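Local coordinates for B12-binding domain-containing protein (Kitasatospora setae, PDB 6WTE) that probably methylates its substrate with S-adenosylmethionine, using bound cobalamin and a [4Fe-4S] cluster in a non-radical reaction despite its radical SAM fold, at residues 362-367 with 372-377; 396-401 with 512-517. One frame throughout, in Å; residues are numbered along the deposited sequence.

Contact 1: residues 362-367 with 372-377; sequences RLVRLC and ILTMVE
Thr374 and Cys367 provide the closest carbon contact here: the methyl CG2 of Thr374 presses on Cys367 CB at 3.5 Å, tighter than usual for two carbons. The same methyl lies 3.9 Å from Cys367 SG, so one branch of the threonine meets both atoms of the cysteine side chain. Beside it, Ile372 offers its CG2 branch to Cys367 SG at 3.8 Å, and the sulfur thus touches two methyl groups, reached in directions roughly at right angles, from residues on one face of the extended chain. One turn back along the helix, Val364 and Val376 meet through single methyls, CG2 to CG2 at 4.0 Å, their side chains crossing at about a right angle. Leu363 adds the end of its CD2 branch near Thr374.

What positions this shell is the tight connection between the two elements. The backbone N of Ile372 donates to Cys367 O at 2.9 Å. The bond ties the chain where it turns back. The short helix and strand segments run nearly antiparallel, 160° apart. The rotation of Thr374 (chi1 49°) sets its OG1 between the backbone N and the carbonyl carbon and leaves CG2 for the helix; OG1 is hydrogen-bonded to a partner outside the two segments.

Further out, strand 373-380 is bonded to its parallel neighbours 327-335 and 404-412, and Met375, on the other face of the strand, touches Trp548. The helix-to-strand return belongs to a beta-alpha-beta crossover of the partial (beta/alpha) barrel of the radical SAM core. Methyl and sulfur packing holds the two segments, with one backbone hydrogen bond between them, so fit of shape rather than polar pairing sets how the helix lies on the strand.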
# COMPACT_ATOMS: atom_id res chain seq x y z
N ARG A 362 -4.01 -22.23 -13.21
CA ARG A 362 -3.11 -22.09 -14.35
C ARG A 362 -1.91 -21.23 -13.99
O ARG A 362 -0.78 -21.55 -14.38
CB ARG A 362 -3.83 -21.51 -15.56
CG ARG A 362 -2.92 -21.43 -16.79
CD ARG A 362 -3.64 -20.99 -18.05
NE ARG A 362 -4.10 -19.60 -17.99
CZ ARG A 362 -4.54 -18.91 -19.04
NH1 ARG A 362 -4.58 -19.49 -20.23
NH2 ARG A 362 -4.93 -17.66 -18.89
N LEU A 363 -2.13 -20.14 -13.26
CA LEU A 363 -1.01 -19.31 -12.84
C LEU A 363 0.02 -20.13 -12.08
O LEU A 363 1.22 -20.06 -12.36
CB LEU A 363 -1.52 -18.15 -11.98
CG LEU A 363 -0.53 -17.12 -11.43
CD1 LEU A 363 -1.31 -15.85 -11.13
CD2 LEU A 363 0.14 -17.60 -10.16
N VAL A 364 -0.44 -20.90 -11.09
CA VAL A 364 0.48 -21.65 -10.25
C VAL A 364 1.21 -22.71 -11.08
O VAL A 364 2.43 -22.87 -10.97
CB VAL A 364 -0.26 -22.26 -9.05
CG1 VAL A 364 0.64 -23.24 -8.30
CG2 VAL A 364 -0.75 -21.16 -8.12
N ARG A 365 0.48 -23.40 -11.97
CA ARG A 365 1.12 -24.41 -12.82
C ARG A 365 2.19 -23.79 -13.71
O ARG A 365 3.32 -24.29 -13.80
CB ARG A 365 0.09 -25.13 -13.68
CG ARG A 365 0.76 -25.98 -14.76
CD ARG A 365 -0.24 -26.77 -15.60
NE ARG A 365 -1.18 -25.91 -16.31
CZ ARG A 365 -0.96 -25.36 -17.51
NH1 ARG A 365 0.19 -25.57 -18.14
NH2 ARG A 365 -1.89 -24.60 -18.07
N LEU A 366 1.83 -22.72 -14.43
CA LEU A 366 2.78 -22.09 -15.34
C LEU A 366 4.02 -21.61 -14.60
O LEU A 366 5.14 -21.73 -15.10
CB LEU A 366 2.11 -20.92 -16.07
CG LEU A 366 1.01 -21.26 -17.09
CD1 LEU A 366 0.38 -19.98 -17.63
CD2 LEU A 366 1.54 -22.14 -18.22
N CYS A 367 3.84 -21.05 -13.40
CA CYS A 367 4.99 -20.65 -12.61
C CYS A 367 5.81 -21.86 -12.17
O CYS A 367 7.04 -21.85 -12.25
CB CYS A 367 4.55 -19.85 -11.39
SG CYS A 367 3.94 -18.19 -11.79
N ILE A 372 9.29 -20.54 -11.08
CA ILE A 372 8.90 -19.28 -10.47
C ILE A 372 8.10 -19.59 -9.22
O ILE A 372 7.12 -20.35 -9.27
CB ILE A 372 8.08 -18.43 -11.45
CG1 ILE A 372 8.95 -18.01 -12.64
CG2 ILE A 372 7.46 -17.20 -10.75
CD1 ILE A 372 8.14 -17.39 -13.75
N LEU A 373 8.52 -19.01 -8.10
CA LEU A 373 7.85 -19.22 -6.83
C LEU A 373 6.50 -18.51 -6.82
O LEU A 373 6.27 -17.54 -7.56
CB LEU A 373 8.72 -18.73 -5.67
CG LEU A 373 10.18 -19.20 -5.68
CD1 LEU A 373 10.99 -18.50 -4.60
CD2 LEU A 373 10.25 -20.69 -5.49
N THR A 374 5.59 -19.00 -5.98
CA THR A 374 4.23 -18.49 -5.93
C THR A 374 3.78 -18.28 -4.50
O THR A 374 4.00 -19.13 -3.63
CB THR A 374 3.26 -19.46 -6.61
OG1 THR A 374 3.49 -20.78 -6.10
CG2 THR A 374 3.46 -19.47 -8.11
N MET A 375 3.12 -17.15 -4.26
CA MET A 375 2.41 -16.92 -3.01
C MET A 375 0.95 -16.63 -3.33
O MET A 375 0.65 -15.65 -4.02
CB MET A 375 3.01 -15.77 -2.22
CG MET A 375 2.21 -15.49 -0.98
SD MET A 375 3.23 -14.76 0.29
CE MET A 375 1.98 -14.48 1.56
N VAL A 376 0.05 -17.48 -2.83
CA VAL A 376 -1.39 -17.33 -3.05
C VAL A 376 -2.01 -16.79 -1.77
O VAL A 376 -1.81 -17.35 -0.69
CB VAL A 376 -2.03 -18.66 -3.46
CG1 VAL A 376 -3.54 -18.50 -3.62
CG2 VAL A 376 -1.41 -19.17 -4.74
N GLU A 377 -2.80 -15.72 -1.90
CA GLU A 377 -3.40 -15.03 -0.77
C GLU A 377 -4.90 -15.27 -0.72
O GLU A 377 -5.57 -15.27 -1.75
CB GLU A 377 -3.13 -13.52 -0.85
CG GLU A 377 -1.67 -13.17 -1.02
CD GLU A 377 -1.03 -12.72 0.26
OE1 GLU A 377 -1.51 -13.11 1.35
OE2 GLU A 377 -0.03 -11.97 0.18

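Contact 2: residues 396-401 with 512-517; sequences AFMALD and HRVMLP
Arg513 reaches across to Met398 and holds its carbonyl oxygen with both terminal nitrogens. Starting at the root of the arginine, Arg513 CB rests over the centre of the neighbouring His512 ring, 3.9 Å above its plane. With chi1 at 66°, CG stands between the backbone N and the carbonyl carbon, and from there the chain runs extended to NE, carrying the charged group over to the end of the helix. NE has a weak, long ion pair with Asp510.

At CZ the environment becomes two-sided. The methyl CE of Met398 lies over one guanidinium face, 3.4 Å from Arg513 CZ, while Asp401 OD1 lies over the opposite face. That carboxylate is turned 87° to the guanidinium plane, and Asp401 OD1 is 3.7 Å from Arg513 NH2, a long salt bridge of charges alone because no N-H points at the oxygen.

The tip makes the directed bonds. Arg513 NH2 donates to Met398 O at 3.0 Å, and Arg513 NH1 to the same oxygen at 3.1 Å. NH1 arrives in the carbonyl plane, on a lone pair, whereas NH2 comes from above that plane. Asp401 N is a third donor to Met398 O at 3.3 Å, closing a type I turn. NH1 also has a weak bond to a water that is also hydrogen-bonded to Phe397 O. Bends at chi2 and chi3 fold Met398 back over the arginine, and Met398 CE touches Val514 CG1 at 3.5 Å as well.

The positive group thus sits at the C-terminal end of helix 387-398, where the partial negative charge of the helix end would probably stabilise the guanidinium. Phe397 packs on strand 373-380, Met398 on strand 404-412, and strand 514-515 runs parallel to 404-412 as its hydrogen-bonded neighbour.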
# COMPACT_ATOMS: atom_id res chain seq x y z
N ALA A 396 -9.11 -26.03 -1.04
CA ALA A 396 -8.79 -25.85 -2.45
C ALA A 396 -7.48 -25.10 -2.63
O ALA A 396 -6.66 -25.48 -3.48
CB ALA A 396 -9.93 -25.10 -3.14
N PHE A 397 -7.25 -24.04 -1.86
CA PHE A 397 -6.01 -23.28 -1.98
C PHE A 397 -4.80 -24.11 -1.58
O PHE A 397 -3.77 -24.09 -2.26
CB PHE A 397 -6.07 -22.00 -1.14
CG PHE A 397 -6.77 -20.86 -1.80
CD1 PHE A 397 -7.72 -21.07 -2.79
CD2 PHE A 397 -6.47 -19.55 -1.44
CE1 PHE A 397 -8.37 -19.99 -3.39
CE2 PHE A 397 -7.12 -18.47 -2.04
CZ PHE A 397 -8.07 -18.70 -3.02
N MET A 398 -4.90 -24.85 -0.47
CA MET A 398 -3.76 -25.63 -0.01
C MET A 398 -3.37 -26.71 -1.01
O MET A 398 -2.19 -27.06 -1.13
CB MET A 398 -4.07 -26.25 1.36
CG MET A 398 -4.12 -25.23 2.49
SD MET A 398 -2.53 -24.40 2.73
CE MET A 398 -1.56 -25.81 3.26
N ALA A 399 -4.34 -27.24 -1.76
CA ALA A 399 -4.05 -28.27 -2.75
C ALA A 399 -3.30 -27.73 -3.96
O ALA A 399 -2.79 -28.52 -4.76
CB ALA A 399 -5.35 -28.95 -3.20
N LEU A 400 -3.22 -26.40 -4.12
CA LEU A 400 -2.42 -25.81 -5.20
C LEU A 400 -0.94 -26.11 -5.05
O LEU A 400 -0.20 -26.09 -6.04
CB LEU A 400 -2.62 -24.30 -5.24
CG LEU A 400 -3.99 -23.75 -5.65
CD1 LEU A 400 -4.03 -22.27 -5.32
CD2 LEU A 400 -4.20 -23.97 -7.14
N ASP A 401 -0.48 -26.36 -3.82
CA ASP A 401 0.95 -26.50 -3.53
C ASP A 401 1.73 -25.25 -3.92
O ASP A 401 2.85 -25.32 -4.42
CB ASP A 401 1.54 -27.74 -4.22
CG ASP A 401 1.21 -29.03 -3.50
OD1 ASP A 401 0.61 -28.95 -2.40
OD2 ASP A 401 1.54 -30.11 -4.03
N HIS A 512 4.92 -25.13 7.54
CA HIS A 512 6.10 -24.56 6.91
C HIS A 512 5.74 -23.74 5.68
O HIS A 512 6.48 -22.82 5.32
CB HIS A 512 7.07 -25.68 6.53
CG HIS A 512 6.55 -26.57 5.45
ND1 HIS A 512 7.14 -26.65 4.20
CD2 HIS A 512 5.47 -27.38 5.41
CE1 HIS A 512 6.46 -27.51 3.46
NE2 HIS A 512 5.44 -27.96 4.16
N ARG A 513 4.61 -24.04 5.02
CA ARG A 513 4.28 -23.39 3.76
C ARG A 513 3.06 -22.48 3.85
O ARG A 513 2.51 -22.10 2.82
CB ARG A 513 4.09 -24.42 2.65
CG ARG A 513 2.90 -25.38 2.80
CD ARG A 513 2.84 -26.32 1.58
NE ARG A 513 1.75 -27.29 1.61
CZ ARG A 513 0.60 -27.15 0.95
NH1 ARG A 513 0.37 -26.06 0.22
NH2 ARG A 513 -0.33 -28.09 1.03
N VAL A 514 2.64 -22.10 5.06
CA VAL A 514 1.50 -21.21 5.22
C VAL A 514 1.89 -20.02 6.08
O VAL A 514 2.74 -20.13 6.98
CB VAL A 514 0.27 -21.90 5.84
CG1 VAL A 514 -0.12 -23.11 5.02
CG2 VAL A 514 0.54 -22.29 7.28
N MET A 515 1.25 -18.89 5.81
CA MET A 515 1.32 -17.70 6.64
C MET A 515 -0.08 -17.41 7.16
O MET A 515 -0.99 -17.15 6.37
CB MET A 515 1.85 -16.51 5.84
CG MET A 515 3.34 -16.59 5.54
SD MET A 515 3.88 -15.06 4.78
CE MET A 515 5.65 -15.33 4.64
N LEU A 516 -0.24 -17.46 8.48
CA LEU A 516 -1.51 -17.26 9.14
C LEU A 516 -1.44 -16.04 10.04
O LEU A 516 -0.36 -15.67 10.51
CB LEU A 516 -1.87 -18.48 10.00
CG LEU A 516 -2.08 -19.80 9.26
CD1 LEU A 516 -1.93 -20.96 10.21
CD2 LEU A 516 -3.47 -19.78 8.67
N PRO A 517 -2.57 -15.39 10.30
CA PRO A 517 -2.56 -14.30 11.28
C PRO A 517 -2.31 -14.86 12.67
O PRO A 517 -2.69 -15.99 12.98
CB PRO A 517 -3.97 -13.71 11.16
CG PRO A 517 -4.80 -14.81 10.63
CD PRO A 517 -3.91 -15.63 9.74
O HOH W 1 -1.04 -23.91 -1.63

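Overall arrangement
Contacts 1 and 2 lie about 12 Å apart, centre to centre, and lean on the same curled sheet. In contact 1 every touching residue is buried, and only four residues lie between the segments, the first two still helical. Contact 2 is also largely buried but reaches the surface at Asp401, and it brings together segments with 110 residues between them. The chemistry follows: methyl packing where a helix lies along the barrel strand, charge and shared carbonyl bonds where a helix ends beside strand 514-515, which comes far later in the chain. The two touch directly, Val376 CG1 meeting Phe397 CD2 at 3.8 Å and Met375 meeting Met515, so strand 373-380 links them.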